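Local coordinates for protein transcriptional regulator KdgR (Pseudomonas aeruginosa, PDB 5Y6I) that probably binds DNA as a transcription factor of the IclR family, joining a helix-turn-helix domain to a C-terminal domain related to the GAF fold, at residues L26-A30 against H73-G77; T151-F155 against V223-T228; V209-S213 against F236-E240. All blocks are in the same frame, centred on the assembly; numbering follows the deposited sequence.

Contact 1. Residues L26-A30 against H73-G77; sequences LKALA and HYSLG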
ATOM      1  N   LEU A  26     -10.660  15.645   9.390  1.00 66.98           N
ATOM      2  CA  LEU A  26      -9.693  14.560   9.436  1.00 65.03           C
ATOM      3  C   LEU A  26      -8.855  14.541   8.171  1.00 68.02           C
ATOM      4  O   LEU A  26      -7.645  14.278   8.211  1.00 68.23           O
ATOM      5  CB  LEU A  26     -10.418  13.236   9.635  1.00 69.05           C
ATOM      6  CG  LEU A  26      -9.642  11.923   9.673  1.00 72.34           C
ATOM      7  CD1 LEU A  26      -8.717  11.840  10.887  1.00 75.45           C
ATOM      8  CD2 LEU A  26     -10.630  10.757   9.673  1.00 70.36           C
ATOM      9  N   LYS A  27      -9.476  14.860   7.041  1.00 64.56           N
ATOM     10  CA  LYS A  27      -8.757  14.851   5.780  1.00 61.00           C
ATOM     11  C   LYS A  27      -7.712  15.955   5.746  1.00 61.24           C
ATOM     12  O   LYS A  27      -6.637  15.788   5.158  1.00 70.63           O
ATOM     13  CB  LYS A  27      -9.747  14.998   4.617  1.00 66.40           C
ATOM     14  CG  LYS A  27      -9.098  15.149   3.254  1.00 71.94           C
ATOM     15  CD  LYS A  27     -10.034  15.779   2.233  1.00 84.20           C
ATOM     16  CE  LYS A  27     -11.145  14.822   1.826  1.00 89.44           C
ATOM     17  NZ  LYS A  27     -11.912  15.302   0.636  1.00 92.80           N
ATOM     18  N   ALA A  28      -8.000  17.091   6.353  1.00 55.80           N
ATOM     19  CA  ALA A  28      -7.008  18.158   6.329  1.00 61.72           C
ATOM     20  C   ALA A  28      -5.939  17.997   7.397  1.00 67.33           C
ATOM     21  O   ALA A  28      -4.839  18.534   7.238  1.00 72.06           O
ATOM     22  CB  ALA A  28      -7.675  19.507   6.508  1.00 56.42           C
ATOM     23  N   LEU A  29      -6.249  17.298   8.487  1.00 66.42           N
ATOM     24  CA  LEU A  29      -5.228  16.958   9.465  1.00 65.36           C
ATOM     25  C   LEU A  29      -4.180  16.048   8.830  1.00 65.35           C
ATOM     26  O   LEU A  29      -2.976  16.303   8.944  1.00 60.40           O
ATOM     27  CB  LEU A  29      -5.892  16.310  10.686  1.00 59.98           C
ATOM     28  CG  LEU A  29      -5.159  16.038  12.000  1.00 68.57           C
ATOM     29  CD1 LEU A  29      -4.905  17.317  12.784  1.00 70.38           C
ATOM     30  CD2 LEU A  29      -5.950  15.053  12.861  1.00 68.06           C
ATOM     31  N   ALA A  30      -4.626  15.015   8.105  1.00 71.05           N
ATOM     32  CA  ALA A  30      -3.701  14.138   7.384  1.00 67.76           C
ATOM     33  C   ALA A  30      -2.856  14.920   6.384  1.00 73.23           C
ATOM     34  O   ALA A  30      -1.657  14.659   6.224  1.00 78.55           O
ATOM     35  CB  ALA A  30      -4.483  13.040   6.667  1.00 59.73           C
ATOM     36  N   HIS A  73       0.452  20.219  19.602  1.00 79.36           N
ATOM     37  CA  HIS A  73       0.107  20.098  18.198  1.00 75.20           C
ATOM     38  C   HIS A  73      -0.881  18.963  17.997  1.00 66.64           C
ATOM     39  O   HIS A  73      -0.894  17.985  18.753  1.00 60.83           O
ATOM     40  CB  HIS A  73       1.357  19.857  17.353  1.00 81.05           C
ATOM     41  CG  HIS A  73       2.175  21.089  17.121  1.00 83.75           C
ATOM     42  ND1 HIS A  73       3.548  21.104  17.248  1.00 87.51           N
ATOM     43  CD2 HIS A  73       1.817  22.343  16.759  1.00 85.23           C
ATOM     44  CE1 HIS A  73       4.002  22.315  16.983  1.00 91.19           C
ATOM     45  NE2 HIS A  73       2.972  23.088  16.688  1.00 93.52           N
ATOM     46  N   TYR A  74      -1.713  19.106  16.961  1.00 61.31           N
ATOM     47  CA  TYR A  74      -2.710  18.108  16.595  1.00 61.03           C
ATOM     48  C   TYR A  74      -2.161  17.191  15.521  1.00 63.17           C
ATOM     49  O   TYR A  74      -1.499  17.646  14.584  1.00 67.12           O
ATOM     50  CB  TYR A  74      -3.997  18.770  16.086  1.00 56.46           C
ATOM     51  CG  TYR A  74      -4.704  19.584  17.142  1.00 56.85           C
ATOM     52  CD1 TYR A  74      -5.465  18.964  18.139  1.00 59.63           C
ATOM     53  CD2 TYR A  74      -4.597  20.966  17.162  1.00 55.92           C
ATOM     54  CE1 TYR A  74      -6.107  19.717  19.124  1.00 62.23           C
ATOM     55  CE2 TYR A  74      -5.231  21.726  18.143  1.00 57.64           C
ATOM     56  CZ  TYR A  74      -5.977  21.101  19.114  1.00 59.50           C
ATOM     57  OH  TYR A  74      -6.592  21.882  20.067  1.00 64.05           O
ATOM     58  N   SER A  75      -2.461  15.903  15.647  1.00 64.34           N
ATOM     59  CA  SER A  75      -2.026  14.933  14.659  1.00 66.13           C
ATOM     60  C   SER A  75      -3.043  13.804  14.598  1.00 70.74           C
ATOM     61  O   SER A  75      -4.019  13.772  15.351  1.00 72.52           O
ATOM     62  CB  SER A  75      -0.634  14.407  15.002  1.00 75.33           C
ATOM     63  OG  SER A  75      -0.569  14.086  16.382  1.00 92.59           O
ATOM     64  N   LEU A  76      -2.796  12.853  13.707  1.00 73.07           N
ATOM     65  CA  LEU A  76      -3.739  11.766  13.529  1.00 65.52           C
ATOM     66  C   LEU A  76      -3.623  10.779  14.667  1.00 61.41           C
ATOM     67  O   LEU A  76      -2.524  10.482  15.142  1.00 65.37           O
ATOM     68  CB  LEU A  76      -3.511  11.067  12.201  1.00 68.07           C
ATOM     69  CG  LEU A  76      -3.718  11.989  11.008  1.00 72.56           C
ATOM     70  CD1 LEU A  76      -2.945  11.493   9.786  1.00 70.42           C
ATOM     71  CD2 LEU A  76      -5.194  12.086  10.720  1.00 71.02           C
ATOM     72  N   GLY A  77      -4.772  10.279  15.114  1.00 54.10           N
ATOM     73  CA  GLY A  77      -4.797   9.261  16.137  1.00 54.44           C
ATOM     74  C   GLY A  77      -4.614   7.863  15.571  1.00 63.32           C
ATOM     75  O   GLY A  77      -4.513   7.644  14.359  1.00 64.33           O
TER

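Contact 2. Residues T151-F155 against V223-T228; sequences TGLVF and VAAVLT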
ATOM      1  N   THR A 151       4.559  -2.949 -23.108  1.00 75.96           N
ATOM      2  CA  THR A 151       4.264  -3.305 -21.732  1.00 70.16           C
ATOM      3  C   THR A 151       5.536  -3.672 -20.972  1.00 79.86           C
ATOM      4  O   THR A 151       5.711  -3.299 -19.803  1.00 82.45           O
ATOM      5  CB  THR A 151       3.282  -4.471 -21.744  1.00 70.83           C
ATOM      6  OG1 THR A 151       2.199  -4.172 -22.642  1.00 76.45           O
ATOM      7  CG2 THR A 151       2.740  -4.730 -20.386  1.00 75.90           C
ATOM      8  N   GLY A 152       6.438  -4.408 -21.622  1.00 79.84           N
ATOM      9  CA  GLY A 152       7.668  -4.805 -20.965  1.00 77.27           C
ATOM     10  C   GLY A 152       8.617  -3.648 -20.757  1.00 85.39           C
ATOM     11  O   GLY A 152       9.379  -3.633 -19.783  1.00 82.98           O
ATOM     12  N   LEU A 153       8.585  -2.658 -21.654  1.00 86.46           N
ATOM     13  CA  LEU A 153       9.496  -1.525 -21.509  1.00 85.58           C
ATOM     14  C   LEU A 153       9.079  -0.612 -20.360  1.00 78.92           C
ATOM     15  O   LEU A 153       9.937  -0.109 -19.626  1.00 75.31           O
ATOM     16  CB  LEU A 153       9.599  -0.739 -22.819  1.00 83.21           C
ATOM     17  CG  LEU A 153      10.223  -1.492 -24.001  1.00 93.35           C
ATOM     18  CD1 LEU A 153      10.965  -0.560 -24.950  1.00 99.89           C
ATOM     19  CD2 LEU A 153      11.166  -2.559 -23.514  1.00 92.41           C
ATOM     20  N   VAL A 154       7.776  -0.385 -20.179  1.00 73.72           N
ATOM     21  CA  VAL A 154       7.346   0.440 -19.054  1.00 72.51           C
ATOM     22  C   VAL A 154       7.755  -0.213 -17.740  1.00 71.99           C
ATOM     23  O   VAL A 154       8.332   0.434 -16.863  1.00 72.44           O
ATOM     24  CB  VAL A 154       5.834   0.707 -19.097  1.00 71.04           C
ATOM     25  CG1 VAL A 154       5.429   1.515 -17.820  1.00 62.88           C
ATOM     26  CG2 VAL A 154       5.446   1.443 -20.375  1.00 63.89           C
ATOM     27  N   PHE A 155       7.487  -1.512 -17.595  1.00 68.64           N
ATOM     28  CA  PHE A 155       7.986  -2.253 -16.440  1.00 62.00           C
ATOM     29  C   PHE A 155       9.486  -2.001 -16.221  1.00 71.64           C
ATOM     30  O   PHE A 155       9.898  -1.503 -15.167  1.00 80.85           O
ATOM     31  CB  PHE A 155       7.686  -3.751 -16.618  1.00 62.70           C
ATOM     32  CG  PHE A 155       6.253  -4.154 -16.251  1.00 74.54           C
ATOM     33  CD1 PHE A 155       5.713  -3.830 -15.020  1.00 75.52           C
ATOM     34  CD2 PHE A 155       5.457  -4.864 -17.146  1.00 86.19           C
ATOM     35  CE1 PHE A 155       4.414  -4.209 -14.677  1.00 79.02           C
ATOM     36  CE2 PHE A 155       4.144  -5.239 -16.813  1.00 85.77           C
ATOM     37  CZ  PHE A 155       3.633  -4.910 -15.570  1.00 83.59           C
ATOM     38  N   VAL A 223       4.745   0.309  -8.685  1.00 63.55           N
ATOM     39  CA  VAL A 223       4.079  -0.005  -9.938  1.00 63.31           C
ATOM     40  C   VAL A 223       3.092  -1.129  -9.677  1.00 63.66           C
ATOM     41  O   VAL A 223       3.478  -2.229  -9.265  1.00 71.90           O
ATOM     42  CB  VAL A 223       5.085  -0.377 -11.032  1.00 67.55           C
ATOM     43  CG1 VAL A 223       4.343  -0.746 -12.301  1.00 70.95           C
ATOM     44  CG2 VAL A 223       5.989   0.792 -11.288  1.00 70.76           C
ATOM     45  N   ALA A 224       1.809  -0.845  -9.894  1.00 57.30           N
ATOM     46  CA  ALA A 224       0.738  -1.804  -9.662  1.00 63.23           C
ATOM     47  C   ALA A 224       0.464  -2.637 -10.898  1.00 64.21           C
ATOM     48  O   ALA A 224       0.254  -3.853 -10.804  1.00 68.42           O
ATOM     49  CB  ALA A 224      -0.551  -1.076  -9.256  1.00 59.75           C
ATOM     50  N   ALA A 225       0.466  -1.981 -12.051  1.00 60.71           N
ATOM     51  CA  ALA A 225       0.141  -2.598 -13.323  1.00 68.63           C
ATOM     52  C   ALA A 225       0.648  -1.687 -14.435  1.00 67.06           C
ATOM     53  O   ALA A 225       1.173  -0.595 -14.184  1.00 56.31           O
ATOM     54  CB  ALA A 225      -1.366  -2.846 -13.449  1.00 69.92           C
ATOM     55  N   VAL A 226       0.508  -2.169 -15.673  1.00 66.59           N
ATOM     56  CA  VAL A 226       0.707  -1.376 -16.876  1.00 61.32           C
ATOM     57  C   VAL A 226      -0.549  -1.516 -17.718  1.00 68.74           C
ATOM     58  O   VAL A 226      -1.096  -2.618 -17.849  1.00 69.18           O
ATOM     59  CB  VAL A 226       1.949  -1.822 -17.668  1.00 67.75           C
ATOM     60  CG1 VAL A 226       2.156  -0.931 -18.918  1.00 73.02           C
ATOM     61  CG2 VAL A 226       3.169  -1.769 -16.778  1.00 60.74           C
ATOM     62  N   LEU A 227      -1.028  -0.397 -18.248  1.00 71.75           N
ATOM     63  CA  LEU A 227      -2.224  -0.367 -19.070  1.00 68.99           C
ATOM     64  C   LEU A 227      -1.808   0.072 -20.464  1.00 74.93           C
ATOM     65  O   LEU A 227      -0.944   0.941 -20.618  1.00 74.00           O
ATOM     66  CB  LEU A 227      -3.282   0.577 -18.482  1.00 64.11           C
ATOM     67  CG  LEU A 227      -4.736   0.256 -18.837  1.00 67.09           C
ATOM     68  CD1 LEU A 227      -5.661   0.879 -17.793  1.00 66.65           C
ATOM     69  CD2 LEU A 227      -5.115   0.730 -20.236  1.00 62.20           C
ATOM     70  N   THR A 228      -2.433  -0.519 -21.476  1.00 75.58           N
ATOM     71  CA  THR A 228      -1.810  -0.604 -22.784  1.00 80.97           C
ATOM     72  C   THR A 228      -2.862  -0.673 -23.877  1.00 75.31           C
ATOM     73  O   THR A 228      -3.807  -1.463 -23.774  1.00 67.14           O
ATOM     74  CB  THR A 228      -0.956  -1.853 -22.836  1.00 92.09           C
ATOM     75  OG1 THR A 228      -1.676  -2.853 -22.123  1.00103.74           O
ATOM     76  CG2 THR A 228       0.341  -1.671 -22.145  1.00 89.55           C
TER

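Contact 3. Residues V209-S213 against F236-E240; sequences VEALS and FQAEE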
ATOM      1  N   VAL A 209       1.703  -4.178 -35.796  1.00 90.03           N
ATOM      2  CA  VAL A 209       0.840  -3.893 -34.649  1.00 92.62           C
ATOM      3  C   VAL A 209       1.540  -2.867 -33.778  1.00 88.78           C
ATOM      4  O   VAL A 209       2.715  -3.027 -33.425  1.00 90.81           O
ATOM      5  CB  VAL A 209       0.431  -5.152 -33.849  1.00 92.57           C
ATOM      6  CG1 VAL A 209      -0.046  -6.236 -34.746  1.00 93.14           C
ATOM      7  CG2 VAL A 209       1.466  -5.650 -32.940  1.00 91.66           C
ATOM      8  N   GLU A 210       0.837  -1.782 -33.493  1.00 89.53           N
ATOM      9  CA  GLU A 210       1.366  -0.687 -32.700  1.00 94.88           C
ATOM     10  C   GLU A 210       0.708  -0.693 -31.326  1.00100.13           C
ATOM     11  O   GLU A 210      -0.516  -0.836 -31.214  1.00102.90           O
ATOM     12  CB  GLU A 210       1.148   0.647 -33.414  1.00 97.61           C
ATOM     13  CG  GLU A 210       2.206   0.977 -34.467  1.00112.81           C
ATOM     14  CD  GLU A 210       2.265  -0.024 -35.601  1.00130.45           C
ATOM     15  OE1 GLU A 210       1.274  -0.760 -35.788  1.00134.95           O
ATOM     16  OE2 GLU A 210       3.296  -0.076 -36.317  1.00138.69           O
ATOM     17  N   ALA A 211       1.522  -0.552 -30.284  1.00 96.80           N
ATOM     18  CA  ALA A 211       1.034  -0.532 -28.917  1.00 85.85           C
ATOM     19  C   ALA A 211       1.396   0.787 -28.251  1.00 89.88           C
ATOM     20  O   ALA A 211       2.198   1.577 -28.752  1.00 96.75           O
ATOM     21  CB  ALA A 211       1.588  -1.709 -28.105  1.00 78.84           C
ATOM     22  N   LEU A 212       0.766   1.017 -27.108  1.00 85.83           N
ATOM     23  CA  LEU A 212       1.001   2.199 -26.298  1.00 78.01           C
ATOM     24  C   LEU A 212       0.784   1.769 -24.861  1.00 76.69           C
ATOM     25  O   LEU A 212      -0.147   1.008 -24.583  1.00 73.61           O
ATOM     26  CB  LEU A 212       0.056   3.332 -26.682  1.00 77.34           C
ATOM     27  CG  LEU A 212       0.390   4.745 -26.223  1.00 82.53           C
ATOM     28  CD1 LEU A 212       1.491   5.312 -27.103  1.00 93.36           C
ATOM     29  CD2 LEU A 212      -0.852   5.630 -26.259  1.00 77.39           C
ATOM     30  N   SER A 213       1.652   2.234 -23.963  1.00 78.83           N
ATOM     31  CA  SER A 213       1.709   1.711 -22.606  1.00 72.23           C
ATOM     32  C   SER A 213       2.022   2.809 -21.607  1.00 73.60           C
ATOM     33  O   SER A 213       2.918   3.630 -21.837  1.00 72.76           O
ATOM     34  CB  SER A 213       2.778   0.635 -22.480  1.00 72.94           C
ATOM     35  OG  SER A 213       2.565  -0.385 -23.422  1.00 81.61           O
ATOM     36  N   PHE A 236      -4.823   2.611 -36.015  1.00118.73           N
ATOM     37  CA  PHE A 236      -4.270   3.136 -34.771  1.00113.66           C
ATOM     38  C   PHE A 236      -2.874   3.698 -35.006  1.00118.07           C
ATOM     39  O   PHE A 236      -1.943   2.952 -35.338  1.00117.64           O
ATOM     40  CB  PHE A 236      -4.224   2.058 -33.685  1.00109.08           C
ATOM     41  CG  PHE A 236      -3.695   2.551 -32.347  1.00107.44           C
ATOM     42  CD1 PHE A 236      -2.978   1.701 -31.518  1.00104.34           C
ATOM     43  CD2 PHE A 236      -3.916   3.856 -31.920  1.00106.40           C
ATOM     44  CE1 PHE A 236      -2.479   2.140 -30.295  1.00100.80           C
ATOM     45  CE2 PHE A 236      -3.420   4.295 -30.700  1.00103.65           C
ATOM     46  CZ  PHE A 236      -2.701   3.436 -29.888  1.00 99.20           C
ATOM     47  N   GLN A 237      -2.731   5.007 -34.810  1.00120.08           N
ATOM     48  CA  GLN A 237      -1.436   5.674 -34.791  1.00118.34           C
ATOM     49  C   GLN A 237      -0.977   5.723 -33.340  1.00113.56           C
ATOM     50  O   GLN A 237      -1.567   6.437 -32.525  1.00111.76           O
ATOM     51  CB  GLN A 237      -1.542   7.077 -35.382  1.00121.86           C
ATOM     52  CG  GLN A 237      -0.404   7.455 -36.314  1.00126.91           C
ATOM     53  CD  GLN A 237      -0.460   6.691 -37.615  1.00133.40           C
ATOM     54  OE1 GLN A 237      -1.337   6.926 -38.451  1.00137.78           O
ATOM     55  NE2 GLN A 237       0.478   5.772 -37.803  1.00134.18           N
ATOM     56  N   ALA A 238       0.059   4.951 -33.013  1.00116.82           N
ATOM     57  CA  ALA A 238       0.558   4.878 -31.638  1.00118.32           C
ATOM     58  C   ALA A 238       1.637   5.936 -31.421  1.00123.85           C
ATOM     59  O   ALA A 238       2.824   5.647 -31.270  1.00128.03           O
ATOM     60  CB  ALA A 238       1.081   3.482 -31.331  1.00116.70           C
ATOM     61  N   GLU A 239       1.197   7.191 -31.408  1.00125.05           N
ATOM     62  CA  GLU A 239       2.088   8.325 -31.213  1.00126.88           C
ATOM     63  C   GLU A 239       2.021   8.789 -29.765  1.00125.16           C
ATOM     64  O   GLU A 239       0.929   8.970 -29.216  1.00122.82           O
ATOM     65  CB  GLU A 239       1.743   9.464 -32.172  1.00126.69           C
ATOM     66  CG  GLU A 239       2.563   9.405 -33.449  1.00128.39           C
ATOM     67  CD  GLU A 239       2.254  10.531 -34.408  1.00133.09           C
ATOM     68  OE1 GLU A 239       1.650  10.266 -35.471  1.00133.33           O
ATOM     69  OE2 GLU A 239       2.625  11.682 -34.101  1.00136.16           O
ATOM     70  N   GLU A 240       3.196   8.983 -29.155  1.00126.02           N
ATOM     71  CA  GLU A 240       3.305   9.295 -27.732  1.00125.42           C
ATOM     72  C   GLU A 240       2.601  10.589 -27.344  1.00122.63           C
ATOM     73  O   GLU A 240       2.480  10.868 -26.147  1.00121.30           O
ATOM     74  CB  GLU A 240       4.786   9.363 -27.313  1.00127.78           C
ATOM     75  CG  GLU A 240       5.503   8.011 -27.315  1.00127.31           C
ATOM     76  CD  GLU A 240       6.970   8.089 -26.912  1.00129.05           C
ATOM     77  OE1 GLU A 240       7.623   7.023 -26.841  1.00128.24           O
ATOM     78  OE2 GLU A 240       7.477   9.207 -26.674  1.00130.07           O
TER

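Contact 1. Residues L26-A30 against H73-G77
Leu29 and Ala30 on helix 18-31 lie across Ser75 and Leu76 of the short strand 74-76, the axes of the two segments passing 8.1 Å apart at 98°, close to perpendicular. With no hydrogen bond between the segments, the contact is a clear example of a helix held on a strand by branched apolar side chains. Leu29 carries most of the helix side. Its CG stands anti to the backbone N (chi1 -169°), which directs the two methyls to neighbouring points along the strand: Leu29 CD1 rests on Tyr74 CB at 3.7 Å, while Leu29 CD2 lies 3.4 Å from Ser75 O, a van der Waals touch of a methyl on a peptide. Leu76 answers from the strand. With Leu76 CG opposite the carbonyl carbon and beside the backbone N (chi1 -62°), its fork comes back to the helix, where the two branches divide the work. Leu76 CD2 meets Leu26 CD1 at 3.5 Å and Leu29 CD2 at 3.7 Å; Leu76 CD1 is laid against Ala30, 3.8 Å from Ala30 CB. Leu29 and Leu76 run alongside one another, pointing opposite ways, whereas Leu26 lies roughly perpendicular to Leu76, one helical turn before Ala30. Around this core the winged helix-turn-helix domain closes: strand 74-76 pairs with strand 65-67 as a two-stranded wing, Leu29 also packs on Leu41 of helix 38-45, and the Tyr74 ring leads away to helix 49-61. Ala86 of the second subunit covers Ala30 and Leu76, so the same surface takes part in the dimer.

Contact 2. Residues T151-F155 against V223-T228
Thr151, Val154 and Phe155 lie over the strand from Val223 to Thr228, helix and strand running 143° apart in direction, with their axes 8.8 Å from each other at closest approach and Thr151 nearest Val226. Val226 is the focus. Its CG1 methyl, anti to the backbone N (chi1 -178°), reaches 4.0 Å from Val154 CB and is also close to Thr151 CG2. The other branch serves the aromatic residue: Val226 CG2 sits over the middle of one face of the Phe155 ring, 3.4 Å from its centroid and 12° from the ring normal, a CH-pi contact. Farther along the ring, Phe155 CE1 comes obliquely to Val223 CG1 at 4.2 Å, so two valines three residues apart share a single phenylalanine. Between them a classic beta bulge sets Ala224 and Ala225 opposite Val216, with both side chains directed away from helix 150-158. At the other end the two threonine side chains meet nearly perpendicular, the Thr228 CG2 methyl lying beside Thr151 OG1 in plain van der Waals contact. The Thr228 hydroxyl instead bonds to Phe113 O on strand 111-118. No hydrogen bond joins the segments, and the chemistry is that of helix 150-158 resting on the central strand of the sheet through dispersion and CH-pi contact, while the strand's backbone bonds serve its neighbours in the sheet.

Contact 3. Residues V209-S213 against F236-E240
The loop that leaves strand 223-232 and leads into helix 244-258 folds back over strand 209-217, and here Phe236, Ala238 and the backbone of Glu239 and Glu240 meet Glu210, Ala211 and Leu212. The loop segment has no regular structure, but Ala238 is the centre of an inverse gamma turn, and at this bend the Ala238 methyl points toward the strand. Ala238 CB lies 3.5 Å from Glu210 CB and 3.4 Å from Ala211 O. Phe236, its CG anti to the backbone N (chi1 -178°), slides in edge first: Phe236 CD1 is 3.5 Å from Glu210 O, close to the ring plane, and Phe236 CZ is 4.2 Å from Leu212 CB. One face of the ring is partly covered, near its rim, by Ala238 CA. Leu212 CD1 then skims the turn, 4.3 Å from Glu239 O. Glu240 turns its carboxylate to Arg196, at the end of helix 183-196, in a salt bridge that ties the loop to that helix. The other side of this strand carries Ser213, whose OG is hydrogen-bonded to Ser150 OG on helix 150-158. The arrangement is that of a connection between strand 223-232 and helix 244-258 laid over the neighbouring strand 209-217, on the face of the sheet that also receives helix 244-258, within an IclR C-terminal domain of the GAF-like class.

In the fold
Contact 1 comes first along the chain and stands apart, its centre about 35 Å from that of contact 2 and about 44 Å from that of contact 3. It belongs to the winged helix-turn-helix region, whereas the other two lie in the C-terminal domain. Those two have centres about 14 Å apart, and their segments alternate along the chain. They share the five-stranded antiparallel sheet, where strands 209-217 and 223-232 are neighbours, and they touch through Ser213 and Thr228. Contact 2 holds helix 150-158 on one face; contact 3 holds loop 236-240 on the other. This layout is consistent with a regulator whose DNA-binding part and probable effector-binding part are distinct domains of one chain.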